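Long-range contact in H/ACA ribonucleoprotein complex non-core subunit NAF1 (Saccharomyces cerevisiae, PDB 2V3M), which helps assemble box H/ACA small nucleolar ribonucleoproteins as an RNA-binding factor that is later replaced by GAR1 in the mature particle: residues A[37-49]-A[84-98]. Sequence-based numbering, arbitrary orientation.
Sequences KSAFENNIIIHAT and PFYRIKLPDSKKNLF. With SO4 (sulfate ion), chain G.
Strands 43-48 and 85-89 pair antiparallel towards one end of the antiparallel sheet, where 85-89 lies between 43-48 and 76-78; the pairing runs from Ala-48 beside Pro-84 to Asn-42 beside Leu-90, and shows how one ladder can serve two unlike faces. Hydrogen-bonded pairs Ile-44/Ile-88 and Ile-46/Tyr-86 send their side chains to an apolar face, where the CD1 methyls of Ile-46 and Ile-88 meet at 3.8 Å and Ile-71 of strand 70-73 touches both Ile-44 and Ile-46. The other face carries Asn-43, Ile-45, His-47, Phe-85 and Arg-87. There the imidazole of His-47, swung over with CG anti to the backbone N (chi1 -167°), forms an offset stack with Phe-85, centroids 4.3 Å apart; Phe-40 of the second subunit meets Phe-85 at a steep angle. Arg-87 gives its NE hydrogen almost straight (176°) to Asn-43 OD1, 3.0 Å away; the acceptor lies in the guanidinium plane, although NE sits above the amide plane, and NH1 pairs with Glu-76. A leucine in place of Arg-87 would probably leave Asn-43 OD1 without this donor and Glu-76 without this countercharge. Past the ladder, helix 95-102 brings Phe-98 against the type I' turn 40-43: Asn-42 N lies over one face of its ring, 3.4 Å from Phe-98 CE1, while Ile-44 CD1 touches Phe-98 CD1. Hairpin 30-48, continued by strand 85-89 and with Phe-98 packed against its turn, belongs to the Gar1-like beta domain of NAF1.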
ATOM      1  N   LYS A  37       6.636  -2.316  -4.478  1.00 26.82           N
ATOM      2  CA  LYS A  37       5.407  -3.025  -4.821  1.00 27.01           C
ATOM      3  C   LYS A  37       4.210  -2.174  -5.180  1.00 27.70           C
ATOM      4  O   LYS A  37       3.362  -2.637  -5.871  1.00 27.59           O
ATOM      5  CB  LYS A  37       5.051  -3.954  -3.735  1.00 27.41           C
ATOM      6  CG  LYS A  37       6.018  -5.143  -3.691  1.00 28.47           C
ATOM      7  CD  LYS A  37       5.772  -6.092  -4.804  1.00 29.19           C
ATOM      8  CE  LYS A  37       6.341  -7.454  -4.489  1.00 32.06           C
ATOM      9  NZ  LYS A  37       6.132  -8.387  -5.692  1.00 32.13           N
ATOM     10  N   SER A  38       4.186  -0.902  -4.781  1.00 28.45           N
ATOM     11  CA  SER A  38       3.025  -0.102  -5.005  1.00 28.64           C
ATOM     12  C   SER A  38       3.213   1.440  -5.012  1.00 28.80           C
ATOM     13  O   SER A  38       4.114   1.979  -4.394  1.00 29.43           O
ATOM     14  CB  SER A  38       1.996  -0.452  -3.967  1.00 28.45           C
ATOM     15  OG  SER A  38       0.766  -0.039  -4.484  1.00 28.25           O
ATOM     16  N   ALA A  39       2.327   2.140  -5.734  1.00 28.35           N
ATOM     17  CA  ALA A  39       2.402   3.580  -5.847  1.00 26.65           C
ATOM     18  C   ALA A  39       1.029   4.122  -6.072  1.00 25.93           C
ATOM     19  O   ALA A  39       0.461   4.025  -7.174  1.00 25.99           O
ATOM     20  CB  ALA A  39       3.343   3.972  -6.964  1.00 25.99           C
ATOM     21  N   PHE A  40       0.482   4.661  -4.995  1.00 25.64           N
ATOM     22  CA  PHE A  40      -0.799   5.391  -5.072  1.00 25.51           C
ATOM     23  C   PHE A  40      -0.746   6.619  -4.170  1.00 26.19           C
ATOM     24  O   PHE A  40      -0.103   6.615  -3.100  1.00 27.40           O
ATOM     25  CB  PHE A  40      -1.922   4.479  -4.674  1.00 24.18           C
ATOM     26  CG  PHE A  40      -1.809   4.018  -3.275  1.00 23.76           C
ATOM     27  CD1 PHE A  40      -2.482   4.690  -2.238  1.00 23.20           C
ATOM     28  CD2 PHE A  40      -0.996   2.983  -2.957  1.00 22.32           C
ATOM     29  CE1 PHE A  40      -2.313   4.304  -0.908  1.00 21.16           C
ATOM     30  CE2 PHE A  40      -0.867   2.570  -1.675  1.00 22.41           C
ATOM     31  CZ  PHE A  40      -1.544   3.251  -0.638  1.00 22.65           C
ATOM     32  N   GLU A  41      -1.362   7.666  -4.637  1.00 26.61           N
ATOM     33  CA  GLU A  41      -1.530   8.875  -3.883  1.00 27.72           C
ATOM     34  C   GLU A  41      -0.274   9.363  -3.291  1.00 27.62           C
ATOM     35  O   GLU A  41      -0.183   9.531  -2.106  1.00 27.75           O
ATOM     36  CB  GLU A  41      -2.589   8.700  -2.814  1.00 27.43           C
ATOM     37  CG  GLU A  41      -3.957   9.226  -3.335  1.00 30.22           C
ATOM     38  CD  GLU A  41      -5.047   9.068  -2.278  1.00 31.57           C
ATOM     39  OE1 GLU A  41      -5.959   9.934  -2.206  1.00 32.01           O
ATOM     40  OE2 GLU A  41      -4.946   8.070  -1.518  1.00 31.70           O
ATOM     41  N   ASN A  42       0.700   9.588  -4.140  1.00 28.11           N
ATOM     42  CA  ASN A  42       2.012   9.990  -3.676  1.00 28.64           C
ATOM     43  C   ASN A  42       2.580   9.088  -2.611  1.00 29.13           C
ATOM     44  O   ASN A  42       3.633   9.444  -2.056  1.00 30.72           O
ATOM     45  CB  ASN A  42       2.050  11.424  -3.174  1.00 28.44           C
ATOM     46  CG  ASN A  42       1.822  12.430  -4.256  1.00 30.76           C
ATOM     47  OD1 ASN A  42       2.335  12.345  -5.385  1.00 33.65           O
ATOM     48  ND2 ASN A  42       1.054  13.419  -3.915  1.00 33.26           N
ATOM     49  N   ASN A  43       1.971   7.938  -2.299  1.00 28.62           N
ATOM     50  CA  ASN A  43       2.717   6.963  -1.486  1.00 29.01           C
ATOM     51  C   ASN A  43       3.440   5.903  -2.307  1.00 29.43           C
ATOM     52  O   ASN A  43       2.884   5.440  -3.328  1.00 30.13           O
ATOM     53  CB  ASN A  43       1.827   6.277  -0.533  1.00 28.35           C
ATOM     54  CG  ASN A  43       1.183   7.241   0.421  1.00 30.30           C
ATOM     55  OD1 ASN A  43       1.728   7.529   1.528  1.00 31.23           O
ATOM     56  ND2 ASN A  43      -0.037   7.738   0.045  1.00 30.72           N
ATOM     57  N   ILE A  44       4.643   5.532  -1.874  1.00 28.45           N
ATOM     58  CA  ILE A  44       5.357   4.449  -2.475  1.00 28.93           C
ATOM     59  C   ILE A  44       5.456   3.367  -1.385  1.00 29.79           C
ATOM     60  O   ILE A  44       5.807   3.633  -0.222  1.00 30.19           O
ATOM     61  CB  ILE A  44       6.775   4.903  -2.913  1.00 29.01           C
ATOM     62  CG1 ILE A  44       6.699   5.927  -4.019  1.00 28.86           C
ATOM     63  CG2 ILE A  44       7.627   3.740  -3.341  1.00 28.54           C
ATOM     64  CD1 ILE A  44       5.764   5.590  -5.041  1.00 29.12           C
ATOM     65  N   ILE A  45       5.124   2.149  -1.765  1.00 29.84           N
ATOM     66  CA  ILE A  45       5.091   1.055  -0.836  1.00 30.32           C
ATOM     67  C   ILE A  45       6.188   0.030  -1.196  1.00 30.40           C
ATOM     68  O   ILE A  45       6.218  -0.444  -2.318  1.00 31.60           O
ATOM     69  CB  ILE A  45       3.780   0.334  -0.913  1.00 29.38           C
ATOM     70  CG1 ILE A  45       2.714   1.196  -0.349  1.00 30.67           C
ATOM     71  CG2 ILE A  45       3.828  -0.891  -0.097  1.00 28.42           C
ATOM     72  CD1 ILE A  45       3.057   2.127   0.562  1.00 30.49           C
ATOM     73  N   ILE A  46       7.020  -0.326  -0.238  1.00 29.96           N
ATOM     74  CA  ILE A  46       8.085  -1.315  -0.446  1.00 31.51           C
ATOM     75  C   ILE A  46       7.870  -2.542   0.446  1.00 31.92           C
ATOM     76  O   ILE A  46       7.531  -2.389   1.651  1.00 33.19           O
ATOM     77  CB  ILE A  46       9.477  -0.652  -0.138  1.00 32.13           C
ATOM     78  CG1 ILE A  46       9.533   0.571  -1.067  1.00 32.55           C
ATOM     79  CG2 ILE A  46      10.698  -1.674  -0.291  1.00 30.52           C
ATOM     80  CD1 ILE A  46      10.729   1.125  -1.283  1.00 29.97           C
ATOM     81  N   HIS A  47       8.029  -3.725  -0.098  1.00 30.59           N
ATOM     82  CA  HIS A  47       7.717  -4.848   0.705  1.00 33.26           C
ATOM     83  C   HIS A  47       9.035  -5.354   1.188  1.00 33.71           C
ATOM     84  O   HIS A  47       9.916  -5.641   0.353  1.00 34.15           O
ATOM     85  CB  HIS A  47       7.028  -5.926  -0.113  1.00 34.60           C
ATOM     86  CG  HIS A  47       6.398  -7.007   0.715  1.00 39.63           C
ATOM     87  ND1 HIS A  47       5.700  -8.064   0.165  1.00 44.71           N
ATOM     88  CD2 HIS A  47       6.368  -7.215   2.057  1.00 46.10           C
ATOM     89  CE1 HIS A  47       5.238  -8.862   1.119  1.00 45.07           C
ATOM     90  NE2 HIS A  47       5.632  -8.371   2.282  1.00 48.54           N
ATOM     91  N   ALA A  48       9.204  -5.448   2.518  1.00 33.29           N
ATOM     92  CA  ALA A  48      10.474  -5.916   3.084  1.00 33.53           C
ATOM     93  C   ALA A  48      10.889  -7.310   2.590  1.00 34.63           C
ATOM     94  O   ALA A  48      10.041  -8.166   2.343  1.00 34.94           O
ATOM     95  CB  ALA A  48      10.441  -5.881   4.582  1.00 32.09           C
ATOM     96  N   THR A  49      12.200  -7.507   2.414  1.00 37.25           N
ATOM     97  CA  THR A  49      12.836  -8.811   2.068  1.00 38.19           C
ATOM     98  C   THR A  49      13.974  -9.157   3.009  1.00 37.47           C
ATOM     99  O   THR A  49      14.049 -10.296   3.462  1.00 38.67           O
ATOM    100  CB  THR A  49      13.315  -8.841   0.586  1.00 38.92           C
ATOM    101  OG1 THR A  49      12.165  -8.827  -0.283  1.00 39.54           O
ATOM    102  CG2 THR A  49      14.148 -10.100   0.278  1.00 40.44           C
ATOM    103  N   PRO A  84       7.584  -6.789   6.958  1.00 29.96           N
ATOM    104  CA  PRO A  84       7.026  -5.487   7.082  1.00 28.14           C
ATOM    105  C   PRO A  84       6.702  -4.899   5.710  1.00 26.77           C
ATOM    106  O   PRO A  84       7.101  -5.401   4.728  1.00 28.50           O
ATOM    107  CB  PRO A  84       8.175  -4.736   7.765  1.00 27.99           C
ATOM    108  CG  PRO A  84       8.924  -5.691   8.411  1.00 28.39           C
ATOM    109  CD  PRO A  84       8.902  -6.870   7.577  1.00 29.74           C
ATOM    110  N   PHE A  85       6.011  -3.800   5.651  1.00 25.60           N
ATOM    111  CA  PHE A  85       5.883  -2.977   4.453  1.00 25.51           C
ATOM    112  C   PHE A  85       6.296  -1.598   4.831  1.00 26.31           C
ATOM    113  O   PHE A  85       5.933  -1.157   5.939  1.00 26.98           O
ATOM    114  CB  PHE A  85       4.442  -2.774   4.067  1.00 25.41           C
ATOM    115  CG  PHE A  85       3.777  -3.988   3.508  1.00 23.06           C
ATOM    116  CD1 PHE A  85       2.881  -4.695   4.274  1.00 24.42           C
ATOM    117  CD2 PHE A  85       4.006  -4.393   2.241  1.00 22.47           C
ATOM    118  CE1 PHE A  85       2.221  -5.839   3.771  1.00 24.10           C
ATOM    119  CE2 PHE A  85       3.405  -5.552   1.725  1.00 24.45           C
ATOM    120  CZ  PHE A  85       2.506  -6.277   2.458  1.00 23.71           C
ATOM    121  N   TYR A  86       7.023  -0.922   3.935  1.00 26.06           N
ATOM    122  CA  TYR A  86       7.501   0.379   4.237  1.00 26.33           C
ATOM    123  C   TYR A  86       6.711   1.341   3.401  1.00 27.37           C
ATOM    124  O   TYR A  86       6.456   1.092   2.229  1.00 29.07           O
ATOM    125  CB  TYR A  86       8.936   0.427   3.900  1.00 25.36           C
ATOM    126  CG  TYR A  86       9.735  -0.555   4.660  1.00 25.36           C
ATOM    127  CD1 TYR A  86      10.624  -1.421   4.014  1.00 23.62           C
ATOM    128  CD2 TYR A  86       9.604  -0.663   6.031  1.00 25.06           C
ATOM    129  CE1 TYR A  86      11.380  -2.358   4.728  1.00 23.64           C
ATOM    130  CE2 TYR A  86      10.387  -1.528   6.755  1.00 26.32           C
ATOM    131  CZ  TYR A  86      11.276  -2.402   6.106  1.00 25.34           C
ATOM    132  OH  TYR A  86      12.035  -3.294   6.879  1.00 25.17           O
ATOM    133  N   ARG A  87       6.259   2.427   3.992  1.00 27.90           N
ATOM    134  CA  ARG A  87       5.577   3.444   3.197  1.00 28.05           C
ATOM    135  C   ARG A  87       6.351   4.748   3.156  1.00 28.80           C
ATOM    136  O   ARG A  87       6.724   5.308   4.249  1.00 29.56           O
ATOM    137  CB  ARG A  87       4.237   3.635   3.810  1.00 27.99           C
ATOM    138  CG  ARG A  87       3.280   4.565   3.108  1.00 26.90           C
ATOM    139  CD  ARG A  87       2.118   4.809   4.143  1.00 25.87           C
ATOM    140  NE  ARG A  87       1.842   6.209   4.173  1.00 26.99           N
ATOM    141  CZ  ARG A  87       1.680   6.974   5.242  1.00 27.02           C
ATOM    142  NH1 ARG A  87       1.704   6.512   6.472  1.00 24.39           N
ATOM    143  NH2 ARG A  87       1.413   8.257   5.064  1.00 33.46           N
ATOM    144  N   ILE A  88       6.627   5.214   1.919  1.00 28.95           N
ATOM    145  CA  ILE A  88       7.359   6.487   1.686  1.00 27.90           C
ATOM    146  C   ILE A  88       6.360   7.450   1.065  1.00 27.38           C
ATOM    147  O   ILE A  88       5.890   7.218  -0.021  1.00 27.91           O
ATOM    148  CB  ILE A  88       8.570   6.312   0.769  1.00 27.74           C
ATOM    149  CG1 ILE A  88       9.628   5.447   1.411  1.00 28.05           C
ATOM    150  CG2 ILE A  88       9.229   7.664   0.557  1.00 26.90           C
ATOM    151  CD1 ILE A  88       9.782   4.194   0.836  1.00 28.91           C
ATOM    152  N   LYS A  89       5.997   8.482   1.784  1.00 26.11           N
ATOM    153  CA  LYS A  89       5.131   9.451   1.240  1.00 26.66           C
ATOM    154  C   LYS A  89       5.890  10.566   0.597  1.00 27.54           C
ATOM    155  O   LYS A  89       6.626  11.207   1.335  1.00 28.08           O
ATOM    156  CB  LYS A  89       4.361  10.044   2.369  1.00 27.35           C
ATOM    157  CG  LYS A  89       3.569  11.256   2.011  1.00 28.99           C
ATOM    158  CD  LYS A  89       2.364  10.925   1.178  1.00 30.50           C
ATOM    159  CE  LYS A  89       1.396  12.095   1.357  1.00 32.70           C
ATOM    160  NZ  LYS A  89       0.077  11.936   0.691  1.00 35.47           N
ATOM    161  N   LEU A  90       5.738  10.785  -0.737  1.00 27.12           N
ATOM    162  CA  LEU A  90       6.414  11.862  -1.440  1.00 26.91           C
ATOM    163  C   LEU A  90       5.578  13.181  -1.288  1.00 27.59           C
ATOM    164  O   LEU A  90       4.353  13.150  -1.175  1.00 27.69           O
ATOM    165  CB  LEU A  90       6.618  11.508  -2.883  1.00 26.21           C
ATOM    166  CG  LEU A  90       7.443  10.274  -3.160  1.00 27.78           C
ATOM    167  CD1 LEU A  90       7.486  10.019  -4.634  1.00 29.82           C
ATOM    168  CD2 LEU A  90       8.810  10.405  -2.650  1.00 29.09           C
ATOM    169  N   PRO A  91       6.246  14.349  -1.251  1.00 27.89           N
ATOM    170  CA  PRO A  91       5.520  15.626  -1.265  1.00 28.31           C
ATOM    171  C   PRO A  91       4.974  15.912  -2.658  1.00 29.42           C
ATOM    172  O   PRO A  91       5.365  15.217  -3.628  1.00 30.47           O
ATOM    173  CB  PRO A  91       6.619  16.636  -0.917  1.00 27.88           C
ATOM    174  CG  PRO A  91       7.890  16.029  -1.330  1.00 27.70           C
ATOM    175  CD  PRO A  91       7.713  14.547  -1.192  1.00 27.86           C
ATOM    176  N   ASP A  92       4.111  16.909  -2.769  1.00 30.16           N
ATOM    177  CA  ASP A  92       3.582  17.341  -4.068  1.00 31.49           C
ATOM    178  C   ASP A  92       4.586  17.773  -5.108  1.00 32.10           C
ATOM    179  O   ASP A  92       4.348  17.621  -6.303  1.00 32.65           O
ATOM    180  CB  ASP A  92       2.687  18.528  -3.863  1.00 31.76           C
ATOM    181  CG  ASP A  92       1.430  18.152  -3.192  1.00 33.21           C
ATOM    182  OD1 ASP A  92       1.498  17.240  -2.333  1.00 33.35           O
ATOM    183  OD2 ASP A  92       0.381  18.758  -3.541  1.00 36.61           O
ATOM    184  N   SER A  93       5.674  18.371  -4.654  1.00 32.60           N
ATOM    185  CA  SER A  93       6.703  18.837  -5.551  1.00 32.96           C
ATOM    186  C   SER A  93       7.399  17.669  -6.254  1.00 32.95           C
ATOM    187  O   SER A  93       8.056  17.852  -7.295  1.00 33.03           O
ATOM    188  CB  SER A  93       7.694  19.698  -4.774  1.00 33.03           C
ATOM    189  OG  SER A  93       8.037  19.082  -3.537  1.00 34.33           O
ATOM    190  N   LYS A  94       7.200  16.471  -5.708  1.00 33.06           N
ATOM    191  CA  LYS A  94       7.828  15.286  -6.267  1.00 33.71           C
ATOM    192  C   LYS A  94       6.933  14.364  -7.099  1.00 32.91           C
ATOM    193  O   LYS A  94       7.257  13.225  -7.325  1.00 32.55           O
ATOM    194  CB  LYS A  94       8.637  14.569  -5.198  1.00 34.15           C
ATOM    195  CG  LYS A  94       9.942  15.357  -4.876  1.00 37.44           C
ATOM    196  CD  LYS A  94      11.137  14.374  -4.772  1.00 43.16           C
ATOM    197  CE  LYS A  94      12.226  14.809  -3.747  1.00 46.69           C
ATOM    198  NZ  LYS A  94      12.599  13.613  -2.855  1.00 46.12           N
ATOM    199  N   LYS A  95       5.845  14.915  -7.610  1.00 32.96           N
ATOM    200  CA  LYS A  95       5.018  14.258  -8.614  1.00 32.92           C
ATOM    201  C   LYS A  95       5.748  13.610  -9.806  1.00 32.14           C
ATOM    202  O   LYS A  95       5.401  12.498 -10.208  1.00 31.83           O
ATOM    203  CB  LYS A  95       3.982  15.235  -9.141  1.00 33.29           C
ATOM    204  CG  LYS A  95       2.640  14.545  -9.275  1.00 34.99           C
ATOM    205  CD  LYS A  95       1.907  15.016 -10.559  1.00 36.92           C
ATOM    206  CE  LYS A  95       0.713  15.880 -10.199  1.00 37.68           C
ATOM    207  NZ  LYS A  95      -0.299  16.272 -11.254  1.00 36.45           N
ATOM    208  N   ASN A  96       6.728  14.309 -10.381  1.00 31.30           N
ATOM    209  CA  ASN A  96       7.464  13.751 -11.505  1.00 30.52           C
ATOM    210  C   ASN A  96       8.199  12.451 -11.116  1.00 30.12           C
ATOM    211  O   ASN A  96       8.350  11.501 -11.923  1.00 30.36           O
ATOM    212  CB  ASN A  96       8.402  14.781 -12.105  1.00 30.37           C
ATOM    213  CG  ASN A  96       7.668  15.818 -12.947  1.00 31.36           C
ATOM    214  OD1 ASN A  96       8.294  16.617 -13.653  1.00 31.92           O
ATOM    215  ND2 ASN A  96       6.325  15.809 -12.894  1.00 31.65           N
ATOM    216  N   LEU A  97       8.617  12.398  -9.861  1.00 29.04           N
ATOM    217  CA  LEU A  97       9.372  11.284  -9.359  1.00 27.86           C
ATOM    218  C   LEU A  97       8.424  10.129  -9.095  1.00 27.84           C
ATOM    219  O   LEU A  97       8.736   8.973  -9.415  1.00 28.08           O
ATOM    220  CB  LEU A  97      10.147  11.715  -8.102  1.00 27.21           C
ATOM    221  CG  LEU A  97      10.872  10.541  -7.473  1.00 27.28           C
ATOM    222  CD1 LEU A  97      11.993  10.085  -8.358  1.00 24.61           C
ATOM    223  CD2 LEU A  97      11.356  10.807  -6.035  1.00 27.26           C
ATOM    224  N   PHE A  98       7.280  10.466  -8.514  1.00 27.55           N
ATOM    225  CA  PHE A  98       6.185   9.534  -8.289  1.00 27.41           C
ATOM    226  C   PHE A  98       5.785   8.779  -9.552  1.00 27.39           C
ATOM    227  O   PHE A  98       5.751   7.573  -9.524  1.00 27.37           O
ATOM    228  CB  PHE A  98       4.960  10.253  -7.665  1.00 27.04           C
ATOM    229  CG  PHE A  98       3.754   9.341  -7.461  1.00 26.07           C
ATOM    230  CD1 PHE A  98       3.706   8.490  -6.379  1.00 24.24           C
ATOM    231  CD2 PHE A  98       2.716   9.297  -8.407  1.00 26.11           C
ATOM    232  CE1 PHE A  98       2.654   7.651  -6.201  1.00 25.45           C
ATOM    233  CE2 PHE A  98       1.643   8.429  -8.239  1.00 25.15           C
ATOM    234  CZ  PHE A  98       1.602   7.621  -7.137  1.00 26.19           C
TER
HETATM  235  S   SO4 G1221      -2.684   7.619  -7.591  1.00110.08           S
HETATM  236  O1  SO4 G1221      -3.599   7.402  -6.466  1.00111.06           O
HETATM  237  O2  SO4 G1221      -2.067   6.345  -7.997  1.00109.44           O
HETATM  238  O3  SO4 G1221      -3.374   8.190  -8.736  1.00109.85           O
HETATM  239  O4  SO4 G1221      -1.713   8.627  -7.159  1.00111.65           O